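BpsB (PgaB), Poly-beta-1,6-N-acetyl-D-glucosamine N-deacetylase (Bordetella bronchiseptica RB50, PDB 5BU6) removes acetyl groups from the N-acetylglucosamine units of poly-beta-1,6-N-acetyl-D-glucosamine, as a family 4 carbohydrate esterase, and is required for biofilm formation in Bordetella bronchiseptica. Local coordinates at residues 15-20 / 260-265; 45-50 / 98-103; 240-245 / 256-261. The protein carries 5 engineered substitutions. All coordinates share one frame; numbering follows the deposited sequence.

Contact 1. Residues 15-20 / 260-265; sequences VLSMHD and RSLVDY. Engineered in segment 15-20: S17 (natural residue Cys).
Y265 sets its CG between its backbone N and carbonyl carbon (chi1 67°), which brings the ring up against M18 and D20 of the adjacent strand. The two strands, 14-20 and 261-266, are parallel neighbours in the sheet of what is probably the distorted (beta/alpha) barrel of family 4 carbohydrate esterases. Five backbone bonds zip them together, among them S17 N to S261 O (2.8 Å) and V263 N to S17 O (2.9 Å), each close to straight. On the face of L16, M18 and V263, apolar side chains suit a surface covered by L46 of helix 43-52. M18 bends at chi2 and chi3 and lays SD beside V263 CG1 (3.4 Å).

The opposite face is more polar. There S17, engineered in place of the natural cysteine, has OG 2.8 Å from R260 NH1, but the angle is poor for a hydrogen bond; R260 NE is held separately by T243 O. D264 runs alongside H19, its OD1 3.3 Å from CD2 at the edge of the imidazole of H19. That histidine side chain lies about 6 Å from a bound nickel ion. Back at the strand ends, D20 CA sits over one face of the Y265 ring, 3.9 Å from its centroid, in a CH-pi contact.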
ATOM      1  N   VAL A  15      -2.201  11.931  -3.411  1.00 36.30           N
ATOM      2  CA  VAL A  15      -2.540  10.523  -3.160  1.00 31.89           C
ATOM      3  C   VAL A  15      -3.143  10.445  -1.758  1.00 42.25           C
ATOM      4  O   VAL A  15      -2.629  11.051  -0.812  1.00 37.05           O
ATOM      5  CB  VAL A  15      -1.331   9.583  -3.261  1.00 37.93           C
ATOM      6  CG1 VAL A  15      -1.738   8.130  -3.002  1.00 31.93           C
ATOM      7  CG2 VAL A  15      -0.671   9.688  -4.637  1.00 39.48           C
ATOM      8  N   LEU A  16      -4.236   9.704  -1.641  1.00 34.75           N
ATOM      9  CA  LEU A  16      -4.969   9.610  -0.397  1.00 38.89           C
ATOM     10  C   LEU A  16      -5.064   8.147  -0.019  1.00 42.05           C
ATOM     11  O   LEU A  16      -5.696   7.360  -0.715  1.00 46.85           O
ATOM     12  CB  LEU A  16      -6.353  10.258  -0.565  1.00 42.44           C
ATOM     13  CG  LEU A  16      -7.222  10.585   0.641  1.00 51.35           C
ATOM     14  CD1 LEU A  16      -6.535  11.597   1.559  1.00 53.12           C
ATOM     15  CD2 LEU A  16      -8.587  11.082   0.177  1.00 47.92           C
ATOM     16  N   SER A  17      -4.401   7.771   1.064  1.00 36.09           N
ATOM     17  CA  SER A  17      -4.396   6.387   1.508  1.00 40.96           C
ATOM     18  C   SER A  17      -5.477   6.217   2.592  1.00 43.83           C
ATOM     19  O   SER A  17      -5.492   6.947   3.570  1.00 43.44           O
ATOM     20  CB  SER A  17      -3.007   6.020   2.017  1.00 45.03           C
ATOM     21  OG  SER A  17      -2.940   4.692   2.503  1.00 64.35           O
ATOM     22  N   MET A  18      -6.403   5.289   2.384  1.00 37.67           N
ATOM     23  CA  MET A  18      -7.581   5.178   3.235  1.00 43.00           C
ATOM     24  C   MET A  18      -7.477   3.965   4.146  1.00 37.54           C
ATOM     25  O   MET A  18      -7.198   2.867   3.690  1.00 44.10           O
ATOM     26  CB  MET A  18      -8.850   5.063   2.399  1.00 51.36           C
ATOM     27  CG  MET A  18      -9.775   6.232   2.505  1.00 66.03           C
ATOM     28  SD  MET A  18      -9.185   7.582   1.488  1.00 59.44           S
ATOM     29  CE  MET A  18      -9.116   6.790  -0.113  1.00 59.78           C
ATOM     30  N   HIS A  19      -7.738   4.172   5.428  1.00 40.84           N
ATOM     31  CA  HIS A  19      -7.586   3.109   6.422  1.00 48.53           C
ATOM     32  C   HIS A  19      -8.899   2.978   7.196  1.00 44.91           C
ATOM     33  O   HIS A  19      -9.423   3.967   7.704  1.00 42.71           O
ATOM     34  CB  HIS A  19      -6.402   3.447   7.346  1.00 59.77           C
ATOM     35  CG  HIS A  19      -6.127   2.430   8.411  1.00 75.49           C
ATOM     36  ND1 HIS A  19      -5.477   1.240   8.160  1.00 79.89           N
ATOM     37  CD2 HIS A  19      -6.385   2.443   9.742  1.00 79.62           C
ATOM     38  CE1 HIS A  19      -5.360   0.557   9.285  1.00 85.34           C
ATOM     39  NE2 HIS A  19      -5.904   1.264  10.260  1.00 86.14           N
ATOM     40  N   ASP A  20      -9.450   1.775   7.245  1.00 45.25           N
ATOM     41  CA  ASP A  20     -10.666   1.521   8.015  1.00 47.26           C
ATOM     42  C   ASP A  20     -10.289   1.479   9.492  1.00 49.55           C
ATOM     43  O   ASP A  20      -9.456   0.674   9.903  1.00 51.58           O
ATOM     44  CB  ASP A  20     -11.318   0.206   7.568  1.00 49.38           C
ATOM     45  CG  ASP A  20     -12.693  -0.025   8.186  1.00 61.44           C
ATOM     46  OD1 ASP A  20     -12.970   0.449   9.311  1.00 52.47           O
ATOM     47  OD2 ASP A  20     -13.501  -0.722   7.534  1.00 63.12           O
ATOM     48  N   ARG A 260       2.002  10.505  -0.051  1.00 34.48           N
ATOM     49  CA  ARG A 260       0.574  10.376   0.194  1.00 33.44           C
ATOM     50  C   ARG A 260       0.180  10.797   1.591  1.00 38.49           C
ATOM     51  O   ARG A 260       1.015  10.858   2.500  1.00 38.48           O
ATOM     52  CB  ARG A 260       0.110   8.949  -0.056  1.00 33.82           C
ATOM     53  CG  ARG A 260       0.572   7.961   0.936  1.00 36.35           C
ATOM     54  CD  ARG A 260       0.750   6.571   0.248  1.00 44.52           C
ATOM     55  NE  ARG A 260       1.261   5.635   1.238  1.00 48.66           N
ATOM     56  CZ  ARG A 260       0.608   4.562   1.669  1.00 50.40           C
ATOM     57  NH1 ARG A 260      -0.568   4.242   1.149  1.00 53.64           N
ATOM     58  NH2 ARG A 260       1.155   3.791   2.595  1.00 51.81           N
ATOM     59  N   SER A 261      -1.100  11.105   1.732  1.00 37.84           N
ATOM     60  CA  SER A 261      -1.680  11.489   3.011  1.00 38.66           C
ATOM     61  C   SER A 261      -2.504  10.317   3.481  1.00 40.25           C
ATOM     62  O   SER A 261      -3.024   9.565   2.670  1.00 43.02           O
ATOM     63  CB  SER A 261      -2.533  12.744   2.880  1.00 39.76           C
ATOM     64  OG  SER A 261      -1.714  13.859   2.576  1.00 42.47           O
ATOM     65  N   LEU A 262      -2.608  10.159   4.789  1.00 43.38           N
ATOM     66  CA  LEU A 262      -3.295   9.021   5.354  1.00 47.24           C
ATOM     67  C   LEU A 262      -4.588   9.521   5.971  1.00 45.91           C
ATOM     68  O   LEU A 262      -4.579  10.508   6.697  1.00 45.60           O
ATOM     69  CB  LEU A 262      -2.401   8.340   6.390  1.00 64.62           C
ATOM     70  CG  LEU A 262      -2.859   7.038   7.039  1.00 70.06           C
ATOM     71  CD1 LEU A 262      -3.107   5.975   5.990  1.00 65.23           C
ATOM     72  CD2 LEU A 262      -1.812   6.579   8.040  1.00 73.64           C
ATOM     73  N   VAL A 263      -5.712   8.885   5.667  1.00 39.68           N
ATOM     74  CA  VAL A 263      -6.946   9.277   6.348  1.00 42.03           C
ATOM     75  C   VAL A 263      -7.747   8.048   6.808  1.00 44.32           C
ATOM     76  O   VAL A 263      -7.800   7.041   6.125  1.00 38.44           O
ATOM     77  CB  VAL A 263      -7.818  10.185   5.450  1.00 54.94           C
ATOM     78  CG1 VAL A 263      -8.389   9.413   4.292  1.00 54.35           C
ATOM     79  CG2 VAL A 263      -8.929  10.824   6.257  1.00 53.47           C
ATOM     80  N   ASP A 264      -8.355   8.133   7.986  1.00 51.61           N
ATOM     81  CA  ASP A 264      -9.147   7.027   8.517  1.00 56.02           C
ATOM     82  C   ASP A 264     -10.620   7.187   8.164  1.00 49.39           C
ATOM     83  O   ASP A 264     -11.124   8.304   8.104  1.00 54.30           O
ATOM     84  CB  ASP A 264      -8.993   6.938  10.039  1.00 68.78           C
ATOM     85  CG  ASP A 264      -7.604   6.507  10.463  1.00 77.54           C
ATOM     86  OD1 ASP A 264      -6.957   5.737   9.719  1.00 71.37           O
ATOM     87  OD2 ASP A 264      -7.158   6.936  11.547  1.00 86.88           O
ATOM     88  N   TYR A 265     -11.311   6.076   7.931  1.00 43.29           N
ATOM     89  CA  TYR A 265     -12.755   6.132   7.728  1.00 45.69           C
ATOM     90  C   TYR A 265     -13.499   5.039   8.504  1.00 43.71           C
ATOM     91  O   TYR A 265     -12.898   4.085   8.993  1.00 46.14           O
ATOM     92  CB  TYR A 265     -13.090   6.019   6.242  1.00 44.18           C
ATOM     93  CG  TYR A 265     -12.758   4.671   5.641  1.00 41.49           C
ATOM     94  CD1 TYR A 265     -13.695   3.639   5.618  1.00 53.46           C
ATOM     95  CD2 TYR A 265     -11.496   4.417   5.122  1.00 38.92           C
ATOM     96  CE1 TYR A 265     -13.374   2.398   5.076  1.00 47.23           C
ATOM     97  CE2 TYR A 265     -11.175   3.192   4.574  1.00 48.02           C
ATOM     98  CZ  TYR A 265     -12.113   2.184   4.558  1.00 46.61           C
ATOM     99  OH  TYR A 265     -11.766   0.974   4.004  1.00 42.63           O
TER

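Contact 2. Residues 45-50 / 98-103; sequences DLFEWI and AAFNYP. Engineered in segment 98-103: A98 (natural residue Lys), A99 (natural residue Lys).
An aromatic cluster of F47, F100 and Y102 joins helix 43-52 to the C-terminal end of helix 88-100, on the outer layer of the parallel-stranded fold. That end is closed by a Schellman motif, with Y102 N turned back to L97 O. N101, with positive phi, is its C-prime residue, and the bond from N101 N to the carbonyl of A98, an engineered residue, is a weak one at 3.2 Å. The turn places F100 and Y102, on either side of N101, facing the same neighbouring helix.

F47 is the centre of the cluster. Its first torsion (chi1 -84°) carries the ring out toward F100 and Y102, and the ring presents an edge to the face of F100 in a T-shaped pair with perpendicular planes and centroids 5.4 Å apart. The closest atoms are F47 CD2 and F100 CD1, at 3.6 Å. F47 CB adds a CH-pi contact over the same ring, 3.8 Å from the F100 centroid, so both the stem and the rim of one phenylalanine rest on the other. Y102 brings CD2 over a face of the F47 ring, with the two planes inclined at 55°, while F100 CB lies over the centre of the Y102 ring.

Large aromatic groups suit this seam between helix 43-52 and the end of helix 88-100 with its following turn, because their flat faces and edges interlock without hydrogen bonds across it. E48, exposed, bends at chi2 so that its carboxylate comes to the rim of F100, where ring hydrogens would be mildly attractive to it; E48 OE1 is 3.7 Å from F100 CZ. Farther along, I50 slides past the tyrosine and sets CG2 3.9 Å from Y102 OH.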
ATOM      1  N   ASP A  45     -19.323   9.497   2.946  1.00 46.59           N
ATOM      2  CA  ASP A  45     -19.108  10.923   3.141  1.00 50.94           C
ATOM      3  C   ASP A  45     -17.767  11.362   2.535  1.00 41.78           C
ATOM      4  O   ASP A  45     -17.676  12.439   1.945  1.00 45.13           O
ATOM      5  CB  ASP A  45     -19.173  11.271   4.629  1.00 63.97           C
ATOM      6  CG  ASP A  45     -19.344  12.751   4.879  1.00 90.34           C
ATOM      7  OD1 ASP A  45     -20.070  13.412   4.106  1.00 97.89           O
ATOM      8  OD2 ASP A  45     -18.752  13.254   5.858  1.00104.32           O
ATOM      9  N   LEU A  46     -16.738  10.530   2.660  1.00 39.54           N
ATOM     10  CA  LEU A  46     -15.454  10.835   2.027  1.00 48.24           C
ATOM     11  C   LEU A  46     -15.587  10.924   0.512  1.00 39.98           C
ATOM     12  O   LEU A  46     -15.021  11.822  -0.108  1.00 44.67           O
ATOM     13  CB  LEU A  46     -14.390   9.800   2.368  1.00 53.21           C
ATOM     14  CG  LEU A  46     -13.728   9.880   3.740  1.00 68.21           C
ATOM     15  CD1 LEU A  46     -12.405   9.141   3.686  1.00 67.14           C
ATOM     16  CD2 LEU A  46     -13.536  11.320   4.202  1.00 74.05           C
ATOM     17  N   PHE A  47     -16.336   9.999  -0.082  1.00 42.85           N
ATOM     18  CA  PHE A  47     -16.502  10.000  -1.532  1.00 44.84           C
ATOM     19  C   PHE A  47     -17.306  11.209  -1.982  1.00 46.44           C
ATOM     20  O   PHE A  47     -17.090  11.736  -3.068  1.00 40.98           O
ATOM     21  CB  PHE A  47     -17.165   8.713  -2.007  1.00 42.03           C
ATOM     22  CG  PHE A  47     -16.199   7.574  -2.202  1.00 42.21           C
ATOM     23  CD1 PHE A  47     -15.026   7.512  -1.471  1.00 47.40           C
ATOM     24  CD2 PHE A  47     -16.457   6.578  -3.121  1.00 47.28           C
ATOM     25  CE1 PHE A  47     -14.128   6.465  -1.646  1.00 50.53           C
ATOM     26  CE2 PHE A  47     -15.570   5.532  -3.303  1.00 45.54           C
ATOM     27  CZ  PHE A  47     -14.405   5.473  -2.566  1.00 45.59           C
ATOM     28  N   GLU A  48     -18.228  11.648  -1.135  1.00 38.94           N
ATOM     29  CA  GLU A  48     -19.004  12.858  -1.410  1.00 38.42           C
ATOM     30  C   GLU A  48     -18.173  14.133  -1.258  1.00 44.04           C
ATOM     31  O   GLU A  48     -18.354  15.087  -2.017  1.00 42.80           O
ATOM     32  CB  GLU A  48     -20.234  12.927  -0.497  1.00 63.63           C
ATOM     33  CG  GLU A  48     -21.327  11.920  -0.828  1.00 76.08           C
ATOM     34  CD  GLU A  48     -22.067  12.231  -2.123  1.00 90.19           C
ATOM     35  OE1 GLU A  48     -22.912  11.404  -2.532  1.00 90.89           O
ATOM     36  OE2 GLU A  48     -21.817  13.297  -2.728  1.00 95.70           O
ATOM     37  N   TRP A  49     -17.272  14.163  -0.280  1.00 44.81           N
ATOM     38  CA  TRP A  49     -16.351  15.299  -0.121  1.00 45.60           C
ATOM     39  C   TRP A  49     -15.471  15.437  -1.360  1.00 41.64           C
ATOM     40  O   TRP A  49     -15.307  16.532  -1.903  1.00 50.70           O
ATOM     41  CB  TRP A  49     -15.473  15.121   1.125  1.00 63.93           C
ATOM     42  CG  TRP A  49     -14.337  16.129   1.292  1.00 84.82           C
ATOM     43  CD1 TRP A  49     -14.453  17.442   1.656  1.00 94.64           C
ATOM     44  CD2 TRP A  49     -12.925  15.883   1.141  1.00 79.46           C
ATOM     45  NE1 TRP A  49     -13.209  18.031   1.725  1.00 93.69           N
ATOM     46  CE2 TRP A  49     -12.256  17.096   1.416  1.00 84.40           C
ATOM     47  CE3 TRP A  49     -12.166  14.759   0.796  1.00 77.16           C
ATOM     48  CZ2 TRP A  49     -10.868  17.217   1.355  1.00 79.12           C
ATOM     49  CZ3 TRP A  49     -10.785  14.881   0.736  1.00 75.12           C
ATOM     50  CH2 TRP A  49     -10.153  16.104   1.012  1.00 77.33           C
ATOM     51  N   ILE A  50     -14.926  14.309  -1.799  1.00 41.90           N
ATOM     52  CA  ILE A  50     -14.059  14.274  -2.977  1.00 40.55           C
ATOM     53  C   ILE A  50     -14.788  14.914  -4.153  1.00 40.98           C
ATOM     54  O   ILE A  50     -14.272  15.824  -4.786  1.00 40.96           O
ATOM     55  CB  ILE A  50     -13.639  12.839  -3.320  1.00 42.47           C
ATOM     56  CG1 ILE A  50     -12.679  12.307  -2.247  1.00 44.96           C
ATOM     57  CG2 ILE A  50     -12.993  12.768  -4.707  1.00 43.71           C
ATOM     58  CD1 ILE A  50     -12.304  10.878  -2.416  1.00 45.37           C
ATOM     59  N   ALA A  98     -17.385   1.606  -7.845  1.00 40.34           N
ATOM     60  CA  ALA A  98     -18.217   1.406  -9.029  1.00 43.60           C
ATOM     61  C   ALA A  98     -19.297   2.475  -9.154  1.00 45.90           C
ATOM     62  O   ALA A  98     -19.517   3.024 -10.234  1.00 43.42           O
ATOM     63  CB  ALA A  98     -18.843   0.023  -9.004  1.00 38.53           C
ATOM     64  N   ALA A  99     -19.974   2.767  -8.048  1.00 39.81           N
ATOM     65  CA  ALA A  99     -21.074   3.717  -8.052  1.00 43.06           C
ATOM     66  C   ALA A  99     -20.622   5.139  -8.394  1.00 42.35           C
ATOM     67  O   ALA A  99     -21.337   5.866  -9.066  1.00 43.06           O
ATOM     68  CB  ALA A  99     -21.784   3.703  -6.704  1.00 45.14           C
ATOM     69  N   PHE A 100     -19.439   5.529  -7.930  1.00 42.34           N
ATOM     70  CA  PHE A 100     -18.905   6.860  -8.227  1.00 42.14           C
ATOM     71  C   PHE A 100     -18.044   6.863  -9.491  1.00 47.76           C
ATOM     72  O   PHE A 100     -17.639   7.922  -9.963  1.00 41.04           O
ATOM     73  CB  PHE A 100     -18.071   7.373  -7.046  1.00 38.22           C
ATOM     74  CG  PHE A 100     -18.894   7.925  -5.910  1.00 42.11           C
ATOM     75  CD1 PHE A 100     -19.497   7.076  -4.995  1.00 42.00           C
ATOM     76  CD2 PHE A 100     -19.044   9.298  -5.750  1.00 46.18           C
ATOM     77  CE1 PHE A 100     -20.269   7.591  -3.944  1.00 43.62           C
ATOM     78  CE2 PHE A 100     -19.803   9.815  -4.700  1.00 50.10           C
ATOM     79  CZ  PHE A 100     -20.410   8.957  -3.797  1.00 49.14           C
ATOM     80  N   ASN A 101     -17.768   5.665 -10.012  1.00 42.02           N
ATOM     81  CA  ASN A 101     -16.844   5.445 -11.120  1.00 46.98           C
ATOM     82  C   ASN A 101     -15.448   5.993 -10.847  1.00 40.98           C
ATOM     83  O   ASN A 101     -14.832   6.603 -11.709  1.00 41.70           O
ATOM     84  CB  ASN A 101     -17.385   6.048 -12.422  1.00 48.32           C
ATOM     85  CG  ASN A 101     -16.704   5.464 -13.645  1.00 55.92           C
ATOM     86  OD1 ASN A 101     -16.467   4.256 -13.715  1.00 59.94           O
ATOM     87  ND2 ASN A 101     -16.355   6.317 -14.597  1.00 52.16           N
ATOM     88  N   TYR A 102     -14.952   5.769  -9.635  1.00 33.62           N
ATOM     89  CA  TYR A 102     -13.599   6.161  -9.262  1.00 32.96           C
ATOM     90  C   TYR A 102     -12.632   4.979  -9.346  1.00 38.26           C
ATOM     91  O   TYR A 102     -12.925   3.916  -8.799  1.00 36.42           O
ATOM     92  CB  TYR A 102     -13.561   6.675  -7.839  1.00 32.26           C
ATOM     93  CG  TYR A 102     -14.297   7.955  -7.544  1.00 35.68           C
ATOM     94  CD1 TYR A 102     -14.621   8.867  -8.547  1.00 39.72           C
ATOM     95  CD2 TYR A 102     -14.608   8.278  -6.233  1.00 41.64           C
ATOM     96  CE1 TYR A 102     -15.263  10.056  -8.234  1.00 47.06           C
ATOM     97  CE2 TYR A 102     -15.252   9.451  -5.919  1.00 43.99           C
ATOM     98  CZ  TYR A 102     -15.573  10.332  -6.910  1.00 44.19           C
ATOM     99  OH  TYR A 102     -16.202  11.497  -6.538  1.00 44.50           O
ATOM    100  N   PRO A 103     -11.465   5.170  -9.983  1.00 32.44           N
ATOM    101  CA  PRO A 103     -10.425   4.141  -9.871  1.00 32.16           C
ATOM    102  C   PRO A 103      -9.757   4.141  -8.497  1.00 33.59           C
ATOM    103  O   PRO A 103      -9.867   5.114  -7.758  1.00 28.19           O
ATOM    104  CB  PRO A 103      -9.411   4.528 -10.960  1.00 32.86           C
ATOM    105  CG  PRO A 103      -9.619   5.991 -11.167  1.00 36.23           C
ATOM    106  CD  PRO A 103     -11.073   6.272 -10.890  1.00 32.80           C
TER

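Contact 3. Residues 240-245 / 256-261; sequences IGLTLQ and TQIRRS
I258 O is gripped twice by T243, from the backbone N (2.9 Å) and from the hydroxyl OG1 (2.9 Å). The amide comes nearly head-on to the carbonyl, whereas the hydroxyl approaches from above its plane. Threonine suits the place because OG1, held between the backbone N and the carbonyl carbon (chi1 76°), also accepts from Q245 N and closes an ST turn. Another bond, I258 N to G241 O (3.0 Å), completes the single bridge between L242 and I258. G241 has no side chain, which lets the T256 carbonyl lie close against it.

T243 O lies in the guanidinium plane of R260 and takes its NE at 2.6 Å, in a short but bent bond (N-H...O 136°), with NE above the carbonyl plane. R260 N bonds to Q245 O (2.9 Å), and a water joins L244 O to R260 O. L244 CD2 packs near R260 NH2, 3.6 Å away; a thiocyanate ion, probably from the crystallisation liquor, lies about 3 Å from the arginine side chain. Q245 and R259 run side by side; a water bridges Q245 OE1, Q257 O and R259 NE, while R259 NH1 bonds to P248 O.

I240 and L242 pack on I258, with I240 CG2 against I258 CD1 (3.8 Å). Beyond them, strand 217-219 pairs with strand 240-242, helix 60-67 receives I240, and V15 of strand 14-20 meets I258, so the segment 256-261 runs between the short two-stranded sheet and the main one.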
ATOM      1  N   ILE A 240       7.535   1.836  -9.306  1.00 39.63           N
ATOM      2  CA  ILE A 240       6.609   2.799  -8.729  1.00 37.50           C
ATOM      3  C   ILE A 240       6.508   2.485  -7.251  1.00 31.48           C
ATOM      4  O   ILE A 240       6.207   1.357  -6.887  1.00 34.57           O
ATOM      5  CB  ILE A 240       5.210   2.733  -9.388  1.00 31.75           C
ATOM      6  CG1 ILE A 240       5.297   3.160 -10.865  1.00 37.23           C
ATOM      7  CG2 ILE A 240       4.203   3.593  -8.604  1.00 31.76           C
ATOM      8  CD1 ILE A 240       3.982   3.034 -11.586  1.00 46.53           C
ATOM      9  N   GLY A 241       6.811   3.455  -6.398  1.00 33.09           N
ATOM     10  CA  GLY A 241       6.785   3.189  -4.967  1.00 28.38           C
ATOM     11  C   GLY A 241       6.012   4.262  -4.230  1.00 33.61           C
ATOM     12  O   GLY A 241       6.098   5.442  -4.551  1.00 33.31           O
ATOM     13  N   LEU A 242       5.250   3.844  -3.234  1.00 28.27           N
ATOM     14  CA  LEU A 242       4.445   4.774  -2.461  1.00 28.08           C
ATOM     15  C   LEU A 242       4.890   4.824  -1.010  1.00 33.95           C
ATOM     16  O   LEU A 242       4.948   3.790  -0.334  1.00 32.93           O
ATOM     17  CB  LEU A 242       2.975   4.390  -2.537  1.00 29.57           C
ATOM     18  CG  LEU A 242       2.304   4.748  -3.881  1.00 40.12           C
ATOM     19  CD1 LEU A 242       2.651   3.760  -4.998  1.00 47.43           C
ATOM     20  CD2 LEU A 242       0.797   4.841  -3.703  1.00 47.92           C
ATOM     21  N   THR A 243       5.165   6.044  -0.551  1.00 36.28           N
ATOM     22  CA  THR A 243       5.755   6.318   0.750  1.00 35.32           C
ATOM     23  C   THR A 243       4.683   6.898   1.675  1.00 41.64           C
ATOM     24  O   THR A 243       3.529   6.993   1.294  1.00 40.88           O
ATOM     25  CB  THR A 243       6.908   7.296   0.634  1.00 42.94           C
ATOM     26  OG1 THR A 243       6.388   8.621   0.442  1.00 45.35           O
ATOM     27  CG2 THR A 243       7.766   6.941  -0.555  1.00 55.90           C
ATOM     28  N   LEU A 244       5.065   7.288   2.880  1.00 39.03           N
ATOM     29  CA  LEU A 244       4.149   8.008   3.776  1.00 44.77           C
ATOM     30  C   LEU A 244       4.581   9.458   3.994  1.00 44.56           C
ATOM     31  O   LEU A 244       4.101  10.132   4.906  1.00 50.89           O
ATOM     32  CB  LEU A 244       4.029   7.297   5.136  1.00 46.19           C
ATOM     33  CG  LEU A 244       3.061   6.113   5.192  1.00 49.53           C
ATOM     34  CD1 LEU A 244       3.076   5.494   6.573  1.00 54.59           C
ATOM     35  CD2 LEU A 244       1.660   6.571   4.828  1.00 55.14           C
ATOM     36  N   GLN A 245       5.499   9.929   3.164  1.00 45.01           N
ATOM     37  CA  GLN A 245       5.837  11.349   3.147  1.00 48.01           C
ATOM     38  C   GLN A 245       4.635  12.074   2.556  1.00 41.68           C
ATOM     39  O   GLN A 245       4.126  11.659   1.527  1.00 41.78           O
ATOM     40  CB  GLN A 245       7.101  11.589   2.320  1.00 54.10           C
ATOM     41  CG  GLN A 245       7.639  13.006   2.327  1.00 68.88           C
ATOM     42  CD  GLN A 245       8.727  13.210   1.284  1.00 82.82           C
ATOM     43  OE1 GLN A 245       9.195  12.251   0.664  1.00 88.10           O
ATOM     44  NE2 GLN A 245       9.128  14.464   1.077  1.00 86.39           N
ATOM     45  N   THR A 256       9.181   6.642  -7.864  1.00 36.00           N
ATOM     46  CA  THR A 256       9.651   5.704  -6.845  1.00 35.01           C
ATOM     47  C   THR A 256       9.433   6.252  -5.439  1.00 36.42           C
ATOM     48  O   THR A 256       9.547   5.517  -4.460  1.00 39.93           O
ATOM     49  CB  THR A 256      11.145   5.413  -7.000  1.00 41.20           C
ATOM     50  OG1 THR A 256      11.852   6.659  -6.958  1.00 44.63           O
ATOM     51  CG2 THR A 256      11.433   4.701  -8.328  1.00 43.07           C
ATOM     52  N   GLN A 257       9.142   7.549  -5.343  1.00 36.17           N
ATOM     53  CA  GLN A 257       9.030   8.232  -4.054  1.00 33.00           C
ATOM     54  C   GLN A 257       7.704   8.969  -3.896  1.00 36.49           C
ATOM     55  O   GLN A 257       7.659  10.069  -3.328  1.00 37.92           O
ATOM     56  CB  GLN A 257      10.174   9.241  -3.877  1.00 39.13           C
ATOM     57  CG  GLN A 257      11.559   8.704  -4.151  1.00 49.03           C
ATOM     58  CD  GLN A 257      11.998   7.707  -3.112  1.00 54.92           C
ATOM     59  OE1 GLN A 257      11.652   7.828  -1.931  1.00 53.46           O
ATOM     60  NE2 GLN A 257      12.748   6.696  -3.544  1.00 59.46           N
ATOM     61  N   ILE A 258       6.626   8.357  -4.363  1.00 36.68           N
ATOM     62  CA  ILE A 258       5.312   8.999  -4.348  1.00 30.13           C
ATOM     63  C   ILE A 258       4.837   9.331  -2.917  1.00 33.17           C
ATOM     64  O   ILE A 258       4.904   8.497  -2.009  1.00 34.34           O
ATOM     65  CB  ILE A 258       4.287   8.106  -5.068  1.00 27.23           C
ATOM     66  CG1 ILE A 258       4.616   8.028  -6.572  1.00 34.98           C
ATOM     67  CG2 ILE A 258       2.868   8.627  -4.902  1.00 31.85           C
ATOM     68  CD1 ILE A 258       3.663   7.101  -7.324  1.00 31.75           C
ATOM     69  N   ARG A 259       4.388  10.570  -2.745  1.00 32.81           N
ATOM     70  CA  ARG A 259       3.897  11.095  -1.479  1.00 30.58           C
ATOM     71  C   ARG A 259       2.415  10.798  -1.278  1.00 34.88           C
ATOM     72  O   ARG A 259       1.643  10.861  -2.224  1.00 36.11           O
ATOM     73  CB  ARG A 259       4.122  12.614  -1.429  1.00 31.02           C
ATOM     74  CG  ARG A 259       5.583  12.967  -1.524  1.00 36.16           C
ATOM     75  CD  ARG A 259       5.800  14.408  -1.921  1.00 42.35           C
ATOM     76  NE  ARG A 259       7.216  14.735  -1.865  1.00 48.02           N
ATOM     77  CZ  ARG A 259       7.731  15.889  -2.269  1.00 53.67           C
ATOM     78  NH1 ARG A 259       6.944  16.826  -2.780  1.00 48.51           N
ATOM     79  NH2 ARG A 259       9.034  16.094  -2.170  1.00 53.08           N
ATOM     80  N   ARG A 260       2.002  10.505  -0.051  1.00 34.48           N
ATOM     81  CA  ARG A 260       0.574  10.376   0.194  1.00 33.44           C
ATOM     82  C   ARG A 260       0.180  10.797   1.591  1.00 38.49           C
ATOM     83  O   ARG A 260       1.015  10.858   2.500  1.00 38.48           O
ATOM     84  CB  ARG A 260       0.110   8.949  -0.056  1.00 33.82           C
ATOM     85  CG  ARG A 260       0.572   7.961   0.936  1.00 36.35           C
ATOM     86  CD  ARG A 260       0.750   6.571   0.248  1.00 44.52           C
ATOM     87  NE  ARG A 260       1.261   5.635   1.238  1.00 48.66           N
ATOM     88  CZ  ARG A 260       0.608   4.562   1.669  1.00 50.40           C
ATOM     89  NH1 ARG A 260      -0.568   4.242   1.149  1.00 53.64           N
ATOM     90  NH2 ARG A 260       1.155   3.791   2.595  1.00 51.81           N
ATOM     91  N   SER A 261      -1.100  11.105   1.732  1.00 37.84           N
ATOM     92  CA  SER A 261      -1.680  11.489   3.011  1.00 38.66           C
ATOM     93  C   SER A 261      -2.504  10.317   3.481  1.00 40.25           C
ATOM     94  O   SER A 261      -3.024   9.565   2.670  1.00 43.02           O
ATOM     95  CB  SER A 261      -2.533  12.744   2.880  1.00 39.76           C
ATOM     96  OG  SER A 261      -1.714  13.859   2.576  1.00 42.47           O
TER
HETATM   97  O   HOH W   1       4.222   3.642   2.155  1.00 36.53           O
HETATM   98  O   HOH W   2       1.639  11.000   5.188  1.00 51.35           O
HETATM   99  O   HOH W   3       9.145  12.140  -2.234  1.00 49.78           O

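How the contacts relate
Contacts 1 and 3 end on the same piece of chain: R260 and S261 belong to both, and their centres are about 12 Å apart. Strand 240-242 comes first, a loop returns to pair with it in contact 3, and that loop then enters strand 261-266, which joins strand 14-20 in contact 1. V15 packs on I258 and L242 where the two meet. Contact 2 is nested inside the long loop closed by contact 1, their centres about 14 Å apart, and L46 touches M18, V263 and Y265. Contacts 2 and 3 have centres about 22 Å apart, nearest atoms about 9 Å. Residues near the construct's two ends thus meet as neighbouring strands of the main sheet, with helix 43-52 packed on one face.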